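Local atomic coordinates of lactate dehydrogenase, adjacent gene encodes predicted malate dehydrogenase (Cryptosporidium parvum, PDB entry 4ND2), a protein that probably interconverts (S)-lactate and pyruvate with the NAD(+)/NADH pair as cofactor. Residues T79-G84 with F95-I100; R99-V104 with S129-V134; K141-A146 with V255-F260. All coordinates share one frame; numbering follows the deposited sequence.

All three contacts belong to the frame round the dinucleotide, and each has a residue touching it. Contacts 1 and 2 share helix 94-111. One side of that helix meets the loop 79-84, and another packs on helix 124-135. Contact 3 lies deepest. Its centre is about 7 Å from the centre of the chain, against about 16 Å for the centres of the other two. It joins strand 142-144 to strand 253-261 of the C-terminal domain. Contacts 2 and 3 touch where Phe131 meets Val142. The chemistry differs with place. Contact 1 is buried, with an asparagine amide bonding to a loop. Contact 2 is partly buried, with a His-carboxylate bond and a salt bridge beside apolar packing. Contact 3 is nearly all backbone.

Contact 1: T79-G84 with F95-I100; sequences TASIPG and FGNARI. With A3D (3-acetylpyridine adenine dinucleotide), chain C.
The amide of Asn97 grips the loop 79-84 at two adjacent residues. Its OD1 accepts the N-H of Ile82 (N to OD1 2.9 Å), a nearly straight bond (167°) that lies in the carbonyl plane. Its ND2 donates to Ser81 OG at 3.2 Å, tilted from the amide plane and more bent (142°). ND2 also bonds Asn122 O, so the amide is held from both ends and its rotation is fixed. Ser81 has OG anti to its own N (chi1 175°), which places OG 3.0 Å from A3D O3D, on the ribose of the acetylpyridine side. Ser81 N adds a weak bond to A3D O4B of the adenosine ribose.

Apolar contacts lie beside these bonds. Ile100 CD1 comes up against the Ser81-Ile82 peptide, 3.5 Å from Ile82 N. Ile82 CG2 lies 3.8 Å from Ile100 CD1 and rests over the backbone of Gly96. Ile100 CG2 meets Ala80 CB at 3.6 Å and also reaches the adenine amino group N6A. Ala80 CB borders the adenine ring as well. One asparagine therefore links the helix, the loop and the Asn122 backbone. Asn97, which itself lines the cofactor pocket, probably helps to position Ser81.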
# COMPACT_ATOMS: atom_id res chain seq x y z
N THR A 79 11.97 20.62 -11.63
CA THR A 79 12.86 19.74 -12.38
C THR A 79 13.38 20.40 -13.66
O THR A 79 14.20 19.82 -14.36
CB THR A 79 12.14 18.43 -12.77
OG1 THR A 79 11.31 18.65 -13.92
CG2 THR A 79 11.30 17.91 -11.63
N ALA A 80 12.91 21.61 -13.96
CA ALA A 80 13.21 22.27 -15.24
C ALA A 80 14.71 22.49 -15.41
O ALA A 80 15.40 22.87 -14.47
CB ALA A 80 12.47 23.60 -15.33
N SER A 81 15.19 22.23 -16.62
CA SER A 81 16.62 22.28 -16.91
C SER A 81 16.88 22.41 -18.40
O SER A 81 16.08 21.96 -19.22
CB SER A 81 17.29 21.01 -16.39
OG SER A 81 18.66 20.95 -16.75
N ILE A 82 18.01 23.03 -18.74
CA ILE A 82 18.50 23.06 -20.12
C ILE A 82 18.85 21.64 -20.55
O ILE A 82 19.19 20.81 -19.71
CB ILE A 82 19.72 24.00 -20.29
CG1 ILE A 82 20.94 23.49 -19.51
CG2 ILE A 82 19.36 25.41 -19.86
CD1 ILE A 82 22.19 24.32 -19.73
N PRO A 83 18.78 21.35 -21.86
CA PRO A 83 18.97 19.97 -22.32
C PRO A 83 20.40 19.46 -22.21
O PRO A 83 21.34 20.25 -22.16
CB PRO A 83 18.53 20.02 -23.79
CG PRO A 83 18.74 21.43 -24.20
CD PRO A 83 18.50 22.27 -22.98
N GLY A 84 20.56 18.14 -22.16
CA GLY A 84 21.87 17.50 -22.16
C GLY A 84 22.41 17.25 -20.76
O GLY A 84 22.33 18.12 -19.90
N PHE A 95 24.76 28.33 -15.38
CA PHE A 95 24.30 29.60 -15.94
C PHE A 95 22.91 29.49 -16.56
O PHE A 95 22.06 30.35 -16.32
CB PHE A 95 25.31 30.13 -16.97
CG PHE A 95 26.68 30.42 -16.41
CD1 PHE A 95 27.81 29.89 -17.01
CD2 PHE A 95 26.83 31.21 -15.28
CE1 PHE A 95 29.07 30.14 -16.49
CE2 PHE A 95 28.09 31.47 -14.76
CZ PHE A 95 29.21 30.93 -15.37
N GLY A 96 22.69 28.44 -17.33
CA GLY A 96 21.40 28.22 -17.99
C GLY A 96 20.26 27.95 -17.02
O GLY A 96 19.18 28.51 -17.15
N ASN A 97 20.51 27.10 -16.03
CA ASN A 97 19.45 26.73 -15.08
C ASN A 97 19.12 27.83 -14.08
O ASN A 97 17.97 27.94 -13.65
CB ASN A 97 19.79 25.42 -14.38
CG ASN A 97 19.70 24.22 -15.31
OD1 ASN A 97 19.21 24.33 -16.43
ND2 ASN A 97 20.17 23.07 -14.84
N ALA A 98 20.10 28.65 -13.74
CA ALA A 98 19.84 29.84 -12.92
C ALA A 98 18.80 30.73 -13.60
O ALA A 98 17.89 31.25 -12.95
CB ALA A 98 21.12 30.61 -12.68
N ARG A 99 18.94 30.91 -14.91
CA ARG A 99 18.01 31.71 -15.70
C ARG A 99 16.61 31.09 -15.76
O ARG A 99 15.62 31.80 -15.67
CB ARG A 99 18.56 31.93 -17.11
CG ARG A 99 19.81 32.80 -17.17
CD ARG A 99 19.52 34.23 -16.71
NE ARG A 99 18.36 34.78 -17.42
CZ ARG A 99 17.51 35.68 -16.93
NH1 ARG A 99 17.65 36.17 -15.70
NH2 ARG A 99 16.50 36.10 -17.68
N ILE A 100 16.54 29.77 -15.90
CA ILE A 100 15.26 29.08 -15.85
C ILE A 100 14.56 29.33 -14.52
O ILE A 100 13.38 29.67 -14.49
CB ILE A 100 15.41 27.56 -16.09
CG1 ILE A 100 15.77 27.29 -17.55
CG2 ILE A 100 14.12 26.82 -15.73
CD1 ILE A 100 16.18 25.87 -17.84
PA A3D C . 15.03 16.40 -18.88
O1A A3D C . 14.50 15.02 -19.16
O2A A3D C . 15.88 17.09 -19.92
O5B A3D C . 13.80 17.35 -18.52
C5B A3D C . 13.94 18.76 -18.38
C4B A3D C . 12.60 19.39 -18.73
O4B A3D C . 12.59 20.77 -18.37
C3B A3D C . 12.30 19.32 -20.23
O3B A3D C . 11.08 18.61 -20.48
C2B A3D C . 12.20 20.77 -20.67
O2B A3D C . 11.21 21.00 -21.68
C1B A3D C . 11.86 21.47 -19.37
N9A A3D C . 12.19 22.92 -19.38
C8A A3D C . 13.23 23.53 -19.98
N7A A3D C . 13.17 24.87 -19.76
C5A A3D C . 12.07 25.11 -19.02
C6A A3D C . 11.42 26.30 -18.44
N6A A3D C . 11.94 27.54 -18.61
N1A A3D C . 10.28 26.11 -17.73
C2A A3D C . 9.74 24.89 -17.55
N3A A3D C . 10.29 23.77 -18.05
C4A A3D C . 11.43 23.82 -18.78
O3 A3D C . 15.89 16.42 -17.51
PN A3D C . 15.67 15.42 -16.25
O1N A3D C . 16.36 14.12 -16.55
O2N A3D C . 14.22 15.42 -15.85
O5D A3D C . 16.49 16.20 -15.11
C5D A3D C . 16.02 17.46 -14.66
C4D A3D C . 17.04 18.15 -13.76
O4D A3D C . 17.21 17.41 -12.55
C3D A3D C . 18.42 18.29 -14.39
O3D A3D C . 18.95 19.59 -14.13
C2D A3D C . 19.26 17.26 -13.67
O2D A3D C . 20.65 17.59 -13.59
C1D A3D C . 18.61 17.26 -12.30
N1N A3D C . 18.88 16.06 -11.51
C2N A3D C . 19.26 16.22 -10.23
C3N A3D C . 19.54 15.12 -9.43
C7N A3D C . 19.96 15.30 -8.01
O7N A3D C . 20.26 14.31 -7.37
C8N A3D C . 20.00 16.66 -7.39
C4N A3D C . 19.41 13.84 -9.96
C5N A3D C . 19.01 13.70 -11.28
C6N A3D C . 18.75 14.83 -12.04

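Contact 2: R99-V104 with S129-V134; sequences RILDSV and SHFQKV. With A3D (3-acetylpyridine adenine dinucleotide), chain C.
His130 of helix 124-135 and Asp102 of helix 94-111 meet across the two neighbouring helices. His130 NE2 donates to Asp102 OD2 at 2.7 Å. The bond is short but bent (133°). It reaches the syn side of the carboxylate from out of its plane, and the acceptor is also tilted from the imidazole plane. Val134 CG1 lies over one face of the His130 ring, toward its rim, and is 3.6 Å from Asp102 OD2. At the ring edge, Leu101 CB is 4.2 Å from His130 CD2.

Below this polar pair the contact is apolar. Phe131 has CG anti to its N (chi1 -176°), which swings the ring toward the other helix. Its CE1 touches Val104 CG1 at 4.0 Å, and the two side chains cross at about a right angle. Leu101 CD2 packs on Phe131 CB at 4.2 Å.

Arg99 positions the carboxylate from the far side, with NH1 2.6 Å from Asp102 OD1 in a salt bridge. Asp102 thus has one oxygen for each partner, which probably favours its ionised form. His130 NE2 also makes a weak bond to Ala98 O. Leu101, Val104 and Phe131 all rest on Ile78 of strand 75-78. The short helix axes approach to 9.3 Å at -39°. Such neighbouring helices packed on a parallel sheet are characteristic of the Rossmann-type NAD-binding domain.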
# COMPACT_ATOMS: atom_id res chain seq x y z
N ARG A 99 18.94 30.91 -14.91
CA ARG A 99 18.01 31.71 -15.70
C ARG A 99 16.61 31.09 -15.76
O ARG A 99 15.62 31.80 -15.67
CB ARG A 99 18.56 31.93 -17.11
CG ARG A 99 19.81 32.80 -17.17
CD ARG A 99 19.52 34.23 -16.71
NE ARG A 99 18.36 34.78 -17.42
CZ ARG A 99 17.51 35.68 -16.93
NH1 ARG A 99 17.65 36.17 -15.70
NH2 ARG A 99 16.50 36.10 -17.68
N ILE A 100 16.54 29.77 -15.90
CA ILE A 100 15.26 29.08 -15.85
C ILE A 100 14.56 29.33 -14.52
O ILE A 100 13.38 29.67 -14.49
CB ILE A 100 15.41 27.56 -16.09
CG1 ILE A 100 15.77 27.29 -17.55
CG2 ILE A 100 14.12 26.82 -15.73
CD1 ILE A 100 16.18 25.87 -17.84
N LEU A 101 15.31 29.19 -13.42
CA LEU A 101 14.74 29.36 -12.08
C LEU A 101 14.25 30.78 -11.80
O LEU A 101 13.33 30.96 -11.00
CB LEU A 101 15.72 28.88 -11.00
CG LEU A 101 15.57 27.41 -10.59
CD1 LEU A 101 15.56 26.46 -11.77
CD2 LEU A 101 16.68 27.03 -9.62
N ASP A 102 14.85 31.78 -12.45
CA ASP A 102 14.33 33.15 -12.38
C ASP A 102 12.88 33.19 -12.85
O ASP A 102 12.03 33.79 -12.20
CB ASP A 102 15.16 34.11 -13.25
CG ASP A 102 16.58 34.29 -12.76
OD1 ASP A 102 17.45 34.61 -13.59
OD2 ASP A 102 16.83 34.13 -11.55
N SER A 103 12.62 32.55 -13.99
CA SER A 103 11.27 32.49 -14.55
C SER A 103 10.33 31.67 -13.66
O SER A 103 9.20 32.09 -13.40
CB SER A 103 11.31 31.91 -15.97
OG SER A 103 10.03 31.90 -16.56
N VAL A 104 10.79 30.52 -13.19
CA VAL A 104 9.98 29.67 -12.31
C VAL A 104 9.61 30.42 -11.03
O VAL A 104 8.47 30.32 -10.55
CB VAL A 104 10.69 28.35 -11.95
CG1 VAL A 104 9.86 27.53 -10.97
CG2 VAL A 104 10.98 27.52 -13.20
N SER A 129 19.56 27.87 -3.39
CA SER A 129 19.89 29.18 -2.85
C SER A 129 19.44 30.29 -3.79
O SER A 129 18.85 31.28 -3.37
CB SER A 129 21.40 29.29 -2.61
OG SER A 129 21.72 30.51 -1.96
N HIS A 130 19.72 30.10 -5.08
CA HIS A 130 19.31 31.05 -6.10
C HIS A 130 17.79 31.23 -6.13
O HIS A 130 17.30 32.36 -6.15
CB HIS A 130 19.80 30.61 -7.48
CG HIS A 130 19.51 31.59 -8.57
ND1 HIS A 130 20.08 32.85 -8.61
CD2 HIS A 130 18.69 31.51 -9.65
CE1 HIS A 130 19.63 33.49 -9.67
NE2 HIS A 130 18.79 32.71 -10.32
N PHE A 131 17.05 30.12 -6.11
CA PHE A 131 15.59 30.19 -6.13
C PHE A 131 15.02 30.92 -4.92
O PHE A 131 14.09 31.72 -5.05
CB PHE A 131 14.94 28.81 -6.23
CG PHE A 131 13.45 28.87 -6.34
CD1 PHE A 131 12.84 28.97 -7.58
CD2 PHE A 131 12.65 28.86 -5.20
CE1 PHE A 131 11.46 29.05 -7.69
CE2 PHE A 131 11.27 28.94 -5.31
CZ PHE A 131 10.68 29.03 -6.55
N GLN A 132 15.55 30.63 -3.73
CA GLN A 132 15.08 31.28 -2.51
C GLN A 132 15.31 32.79 -2.59
O GLN A 132 14.43 33.57 -2.22
CB GLN A 132 15.77 30.69 -1.28
CG GLN A 132 15.16 31.13 0.05
CD GLN A 132 15.60 32.51 0.49
OE1 GLN A 132 16.73 32.92 0.24
NE2 GLN A 132 14.71 33.23 1.16
N LYS A 133 16.48 33.19 -3.07
CA LYS A 133 16.84 34.60 -3.18
C LYS A 133 15.90 35.35 -4.13
O LYS A 133 15.35 36.39 -3.77
CB LYS A 133 18.29 34.77 -3.65
CG LYS A 133 18.82 36.19 -3.51
CD LYS A 133 20.26 36.31 -3.99
CE LYS A 133 20.76 37.74 -3.87
NZ LYS A 133 22.13 37.91 -4.42
N VAL A 134 15.70 34.82 -5.34
CA VAL A 134 14.90 35.50 -6.36
C VAL A 134 13.39 35.40 -6.11
O VAL A 134 12.65 36.33 -6.44
CB VAL A 134 15.25 35.04 -7.80
CG1 VAL A 134 16.73 35.23 -8.08
CG2 VAL A 134 14.84 33.59 -8.04
PA A3D C . 15.03 16.40 -18.88
O1A A3D C . 14.50 15.02 -19.16
O2A A3D C . 15.88 17.09 -19.92
O5B A3D C . 13.80 17.35 -18.52
C5B A3D C . 13.94 18.76 -18.38
C4B A3D C . 12.60 19.39 -18.73
O4B A3D C . 12.59 20.77 -18.37
C3B A3D C . 12.30 19.32 -20.23
O3B A3D C . 11.08 18.61 -20.48
C2B A3D C . 12.20 20.77 -20.67
O2B A3D C . 11.21 21.00 -21.68
C1B A3D C . 11.86 21.47 -19.37
N9A A3D C . 12.19 22.92 -19.38
C8A A3D C . 13.23 23.53 -19.98
N7A A3D C . 13.17 24.87 -19.76
C5A A3D C . 12.07 25.11 -19.02
C6A A3D C . 11.42 26.30 -18.44
N6A A3D C . 11.94 27.54 -18.61
N1A A3D C . 10.28 26.11 -17.73
C2A A3D C . 9.74 24.89 -17.55
N3A A3D C . 10.29 23.77 -18.05
C4A A3D C . 11.43 23.82 -18.78
O3 A3D C . 15.89 16.42 -17.51
PN A3D C . 15.67 15.42 -16.25
O1N A3D C . 16.36 14.12 -16.55
O2N A3D C . 14.22 15.42 -15.85
O5D A3D C . 16.49 16.20 -15.11
C5D A3D C . 16.02 17.46 -14.66
C4D A3D C . 17.04 18.15 -13.76
O4D A3D C . 17.21 17.41 -12.55
C3D A3D C . 18.42 18.29 -14.39
O3D A3D C . 18.95 19.59 -14.13
C2D A3D C . 19.26 17.26 -13.67
O2D A3D C . 20.65 17.59 -13.59
C1D A3D C . 18.61 17.26 -12.30
N1N A3D C . 18.88 16.06 -11.51
C2N A3D C . 19.26 16.22 -10.23
C3N A3D C . 19.54 15.12 -9.43
C7N A3D C . 19.96 15.30 -8.01
O7N A3D C . 20.26 14.31 -7.37
C8N A3D C . 20.00 16.66 -7.39
C4N A3D C . 19.41 13.84 -9.96
C5N A3D C . 19.01 13.70 -11.28
C6N A3D C . 18.75 14.83 -12.04

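Contact 3: K141-A146 with V255-F260; sequences KVCGMA and VPCSAF. With A3D (3-acetylpyridine adenine dinucleotide), chain C.
Gly144 and Ser258 form a single antiparallel bridge, a hydrogen-bonded pair, between strand segments whose directions differ by 135°. Gly144 N donates to Ser258 O at 2.9 Å. Ser258 N returns a bond to Gly144 O at 3.0 Å. The strands splay from this point, and water takes over on either side of it. One water links Val142 O to Phe260 N. The other accepts from Ala146 N and donates to Pro256 O at 2.8 Å.

Side chains add little directly. Cys143 CB and Cys257 SG meet at 4.2 Å, a van der Waals approach with no disulfide. The first torsion of Cys257 (chi1 70°) sets SG between its own N and carbonyl carbon, where it meets Cys143 CB. Cys257 CB also sits 3.3 Å from Gly144 O. Both cysteines pack on Met243 of helix 234-248.

Strand 142-144 is an edge of the six-stranded parallel sheet of the Rossmann domain, where Cys143 pairs with the backbone of Val117 and Cys119. Within this chain, strand 253-261 is an edge of the antiparallel sheet of strands 253-261, 270-279 and 284-286 in the C-terminal domain. The bridge therefore joins the two domains of the LDH/MDH fold at their sheet edges.

Ser258 CB lies alongside the Gly144 backbone, while its hydroxyl bonds Asp125 OD1 of helix 124-135. The Phe260 side chain leads away from strand 142-144 and its ring stacks with His139. Met145 turns the other way, to the cofactor. Its chain bends at chi2 and chi3, and CE lies 3.6 Å from O7N, the acetyl oxygen of A3D. Ala146 follows at the N-cap position of helix 147-162, and its side chain touches His177, the predicted proton acceptor.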
# COMPACT_ATOMS: atom_id res chain seq x y z
N LYS A 141 10.60 27.09 3.66
CA LYS A 141 9.68 26.59 2.65
C LYS A 141 10.35 26.31 1.30
O LYS A 141 9.68 25.96 0.33
CB LYS A 141 8.53 27.59 2.45
CG LYS A 141 7.66 27.81 3.67
CD LYS A 141 6.83 26.58 4.04
CE LYS A 141 5.69 26.34 3.07
NZ LYS A 141 4.63 27.38 3.15
N VAL A 142 11.68 26.45 1.25
CA VAL A 142 12.45 26.16 0.04
C VAL A 142 13.62 25.24 0.39
O VAL A 142 14.43 25.56 1.26
CB VAL A 142 13.00 27.44 -0.62
CG1 VAL A 142 13.79 27.09 -1.88
CG2 VAL A 142 11.87 28.40 -0.94
N CYS A 143 13.69 24.09 -0.28
CA CYS A 143 14.78 23.15 -0.06
C CYS A 143 15.10 22.39 -1.35
O CYS A 143 14.39 22.53 -2.35
CB CYS A 143 14.43 22.18 1.06
SG CYS A 143 13.09 21.03 0.65
N GLY A 144 16.16 21.59 -1.32
CA GLY A 144 16.58 20.82 -2.48
C GLY A 144 16.65 19.33 -2.22
O GLY A 144 17.10 18.91 -1.16
N MET A 145 16.19 18.54 -3.19
CA MET A 145 16.36 17.09 -3.14
C MET A 145 17.79 16.74 -3.51
O MET A 145 18.24 17.05 -4.62
CB MET A 145 15.39 16.39 -4.10
CG MET A 145 15.34 14.87 -3.94
SD MET A 145 16.85 13.98 -4.39
CE MET A 145 16.92 14.26 -6.15
N ALA A 146 18.49 16.09 -2.59
CA ALA A 146 19.82 15.56 -2.88
C ALA A 146 20.19 14.49 -1.87
O ALA A 146 20.50 13.36 -2.24
CB ALA A 146 20.85 16.68 -2.88
N VAL A 255 14.85 13.98 7.17
CA VAL A 255 15.12 14.03 5.74
C VAL A 255 16.45 14.74 5.47
O VAL A 255 16.56 15.94 5.69
CB VAL A 255 13.99 14.77 5.00
CG1 VAL A 255 14.26 14.81 3.50
CG2 VAL A 255 12.65 14.10 5.28
N PRO A 256 17.46 13.99 4.99
CA PRO A 256 18.65 14.69 4.50
C PRO A 256 18.31 15.43 3.22
O PRO A 256 17.87 14.82 2.25
CB PRO A 256 19.65 13.55 4.24
CG PRO A 256 19.04 12.31 4.78
CD PRO A 256 17.57 12.54 4.83
N CYS A 257 18.47 16.75 3.23
CA CYS A 257 18.18 17.58 2.06
C CYS A 257 18.96 18.89 2.14
O CYS A 257 19.53 19.23 3.18
CB CYS A 257 16.67 17.84 1.94
SG CYS A 257 15.97 18.94 3.19
N SER A 258 18.99 19.61 1.02
CA SER A 258 19.67 20.90 0.97
C SER A 258 18.76 21.94 1.61
O SER A 258 17.73 22.31 1.04
CB SER A 258 20.03 21.28 -0.46
OG SER A 258 20.86 22.44 -0.49
N ALA A 259 19.13 22.38 2.82
CA ALA A 259 18.32 23.32 3.59
C ALA A 259 19.18 24.46 4.12
O ALA A 259 20.40 24.35 4.19
CB ALA A 259 17.64 22.60 4.74
N PHE A 260 18.52 25.55 4.51
CA PHE A 260 19.22 26.73 5.00
C PHE A 260 19.70 26.51 6.44
O PHE A 260 18.90 26.51 7.38
CB PHE A 260 18.31 27.96 4.92
CG PHE A 260 19.04 29.27 5.11
CD1 PHE A 260 18.81 30.05 6.24
CD2 PHE A 260 19.95 29.72 4.17
CE1 PHE A 260 19.48 31.25 6.42
CE2 PHE A 260 20.63 30.92 4.34
CZ PHE A 260 20.39 31.68 5.47
PA A3D C . 15.03 16.40 -18.88
O1A A3D C . 14.50 15.02 -19.16
O2A A3D C . 15.88 17.09 -19.92
O5B A3D C . 13.80 17.35 -18.52
C5B A3D C . 13.94 18.76 -18.38
C4B A3D C . 12.60 19.39 -18.73
O4B A3D C . 12.59 20.77 -18.37
C3B A3D C . 12.30 19.32 -20.23
O3B A3D C . 11.08 18.61 -20.48
C2B A3D C . 12.20 20.77 -20.67
O2B A3D C . 11.21 21.00 -21.68
C1B A3D C . 11.86 21.47 -19.37
N9A A3D C . 12.19 22.92 -19.38
C8A A3D C . 13.23 23.53 -19.98
N7A A3D C . 13.17 24.87 -19.76
C5A A3D C . 12.07 25.11 -19.02
C6A A3D C . 11.42 26.30 -18.44
N6A A3D C . 11.94 27.54 -18.61
N1A A3D C . 10.28 26.11 -17.73
C2A A3D C . 9.74 24.89 -17.55
N3A A3D C . 10.29 23.77 -18.05
C4A A3D C . 11.43 23.82 -18.78
O3 A3D C . 15.89 16.42 -17.51
PN A3D C . 15.67 15.42 -16.25
O1N A3D C . 16.36 14.12 -16.55
O2N A3D C . 14.22 15.42 -15.85
O5D A3D C . 16.49 16.20 -15.11
C5D A3D C . 16.02 17.46 -14.66
C4D A3D C . 17.04 18.15 -13.76
O4D A3D C . 17.21 17.41 -12.55
C3D A3D C . 18.42 18.29 -14.39
O3D A3D C . 18.95 19.59 -14.13
C2D A3D C . 19.26 17.26 -13.67
O2D A3D C . 20.65 17.59 -13.59
C1D A3D C . 18.61 17.26 -12.30
N1N A3D C . 18.88 16.06 -11.51
C2N A3D C . 19.26 16.22 -10.23
C3N A3D C . 19.54 15.12 -9.43
C7N A3D C . 19.96 15.30 -8.01
O7N A3D C . 20.26 14.31 -7.37
C8N A3D C . 20.00 16.66 -7.39
C4N A3D C . 19.41 13.84 -9.96
C5N A3D C . 19.01 13.70 -11.28
C6N A3D C . 18.75 14.83 -12.04
O HOH W 1 15.58 25.32 4.29
O HOH W 2 16.96 15.12 -0.33